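Local coordinates for putative fructose-bisphosphate aldolase (Coccidioides immitis, PDB 3PM6), which is a putative class II fructose-bisphosphate aldolase, a TIM-barrel protein that holds a zinc ion, at residues R213-V218 with V222-H227. Numbering follows the deposited sequence.
Sequences RINEAV and VGLVLH. With ZN (zinc ion), chain S.
Ile-214 meets Leu-224 through one methyl each, CG2 of the isoleucine standing 4.2 Å from CD2 of the leucine, a first instance of how a TIM barrel seats an outer helix on the strand that follows it. That methyl is placed by the isoleucine's first torsion, which sets CG2 anti to the backbone N, where it meets the leucine methyl. One residue on, Asn-215 lies across the other branch of the same leucine at about a right angle: its OD1 is 3.7 Å and its CB 3.9 Å from Leu-224 CD1. This is van der Waals contact alone, and the amide oxygen also takes a weak hydrogen bond from Arg-23 NH2. Leu-224 thus divides its two methyls between successive residues of the helix. Val-218, at the helix end, brings its CG2 to 3.7 Å from CG2 of Val-222. Its carbonyl O accepts a hydrogen bond from Val-222 N at 3.0 Å, with an N-H...O angle of 151°. The short connection of three residues is therefore closed by a backbone bond with an apolar contact beside it. Further along the strand, the chain leaves the helix for the barrel's C-terminal mouth, where His-227 binds the zinc ion through ND1 at 2.1 Å together with His-91 and His-196, and gives its NE2 to a hydrogen bond with Glu-148. The helix and strand complete the beta-alpha-beta unit begun by strand 187-188; strand 223-226 runs parallel between 187-188 and 245-250, and helix 174-181 packs beside Ile-214 and Val-222.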
loop_
_atom_site.group_PDB
_atom_site.type_symbol
_atom_site.label_atom_id
_atom_site.label_comp_id
_atom_site.label_asym_id
_atom_site.label_seq_id
_atom_site.Cartn_x
_atom_site.Cartn_y
_atom_site.Cartn_z
ATOM N N ARG A 213 -1.327 28.775 -27.987
ATOM C CA ARG A 213 -0.061 29.510 -28.214
ATOM C C ARG A 213 1.147 28.747 -27.663
ATOM O O ARG A 213 2.185 28.642 -28.326
ATOM C CB ARG A 213 -0.107 30.927 -27.589
ATOM C CG ARG A 213 -0.585 31.995 -28.530
ATOM C CD ARG A 213 -0.762 33.341 -27.871
ATOM N NE ARG A 213 -2.007 33.914 -28.364
ATOM C CZ ARG A 213 -3.023 34.289 -27.595
ATOM N NH1 ARG A 213 -2.900 34.208 -26.273
ATOM N NH2 ARG A 213 -4.135 34.783 -28.151
ATOM N N ILE A 214 0.989 28.213 -26.457
ATOM C CA ILE A 214 1.978 27.311 -25.851
ATOM C C ILE A 214 2.190 26.055 -26.682
ATOM O O ILE A 214 3.319 25.684 -27.003
ATOM C CB ILE A 214 1.569 26.959 -24.398
ATOM C CG1 ILE A 214 1.504 28.243 -23.551
ATOM C CG2 ILE A 214 2.507 25.867 -23.785
ATOM C CD1 ILE A 214 0.741 28.092 -22.293
ATOM N N ASN A 215 1.092 25.415 -27.055
ATOM C CA ASN A 215 1.148 24.190 -27.803
ATOM C C ASN A 215 1.866 24.420 -29.134
ATOM O O ASN A 215 2.771 23.662 -29.532
ATOM C CB ASN A 215 -0.267 23.714 -28.034
ATOM C CG ASN A 215 -0.316 22.402 -28.719
ATOM O OD1 ASN A 215 0.502 21.543 -28.452
ATOM N ND2 ASN A 215 -1.268 22.233 -29.615
ATOM N N GLU A 216 1.487 25.503 -29.801
ATOM C CA GLU A 216 2.065 25.852 -31.094
ATOM C C GLU A 216 3.576 26.075 -30.964
ATOM O O GLU A 216 4.342 25.660 -31.826
ATOM C CB GLU A 216 1.363 27.098 -31.628
ATOM C CG GLU A 216 1.649 27.401 -33.060
ATOM C CD GLU A 216 0.920 26.469 -33.984
ATOM O OE1 GLU A 216 -0.072 25.857 -33.528
ATOM O OE2 GLU A 216 1.349 26.336 -35.147
ATOM N N ALA A 217 4.016 26.706 -29.872
ATOM C CA ALA A 217 5.446 27.001 -29.729
ATOM C C ALA A 217 6.266 25.775 -29.362
ATOM O O ALA A 217 7.354 25.609 -29.866
ATOM C CB ALA A 217 5.696 28.140 -28.733
ATOM N N VAL A 218 5.762 24.911 -28.488
ATOM C CA VAL A 218 6.609 23.819 -27.981
ATOM C C VAL A 218 5.999 22.430 -28.104
ATOM O O VAL A 218 6.679 21.437 -27.861
ATOM C CB VAL A 218 7.006 24.023 -26.504
ATOM C CG1 VAL A 218 7.680 25.363 -26.304
ATOM C CG2 VAL A 218 5.791 23.891 -25.614
ATOM N N VAL A 222 7.635 18.888 -26.500
ATOM C CA VAL A 222 7.261 18.390 -25.177
ATOM C C VAL A 222 5.763 18.043 -25.048
ATOM O O VAL A 222 4.920 18.592 -25.772
ATOM C CB VAL A 222 7.688 19.372 -24.029
ATOM C CG1 VAL A 222 9.175 19.621 -24.045
ATOM C CG2 VAL A 222 6.906 20.697 -24.070
ATOM N N GLY A 223 5.445 17.123 -24.134
ATOM C CA GLY A 223 4.044 16.794 -23.815
ATOM C C GLY A 223 3.450 17.836 -22.863
ATOM O O GLY A 223 4.176 18.498 -22.134
ATOM N N LEU A 224 2.142 18.033 -22.906
ATOM C CA LEU A 224 1.523 19.078 -22.086
ATOM C C LEU A 224 0.657 18.416 -21.048
ATOM O O LEU A 224 -0.045 17.463 -21.371
ATOM C CB LEU A 224 0.704 20.032 -22.947
ATOM C CG LEU A 224 1.505 20.865 -23.956
ATOM C CD1 LEU A 224 0.572 21.774 -24.784
ATOM C CD2 LEU A 224 2.573 21.723 -23.250
ATOM N N VAL A 225 0.719 18.931 -19.824
ATOM C CA VAL A 225 0.151 18.288 -18.645
ATOM C C VAL A 225 -0.824 19.240 -17.999
ATOM O O VAL A 225 -0.467 20.385 -17.658
ATOM C CB VAL A 225 1.268 17.850 -17.630
ATOM C CG1 VAL A 225 0.684 17.047 -16.471
ATOM C CG2 VAL A 225 2.305 16.984 -18.356
ATOM N N LEU A 226 -2.050 18.741 -17.816
ATOM C CA LEU A 226 -3.141 19.496 -17.236
ATOM C C LEU A 226 -3.217 19.250 -15.729
ATOM O O LEU A 226 -3.400 18.117 -15.272
ATOM C CB LEU A 226 -4.471 19.109 -17.901
ATOM C CG LEU A 226 -5.748 19.854 -17.431
ATOM C CD1 LEU A 226 -5.617 21.362 -17.523
ATOM C CD2 LEU A 226 -6.972 19.415 -18.224
ATOM N N HIS A 227 -3.108 20.334 -14.982
ATOM C CA HIS A 227 -3.280 20.349 -13.516
ATOM C C HIS A 227 -4.537 21.123 -13.144
ATOM O O HIS A 227 -4.999 21.966 -13.945
ATOM C CB HIS A 227 -2.084 21.077 -12.873
ATOM C CG HIS A 227 -0.832 20.264 -12.859
ATOM N ND1 HIS A 227 -0.353 19.677 -11.717
ATOM C CD2 HIS A 227 0.024 19.919 -13.854
ATOM C CE1 HIS A 227 0.743 18.990 -12.004
ATOM N NE2 HIS A 227 0.999 19.129 -13.289
HETATM ZN ZN ZN S . -1.153 19.520 -9.778
#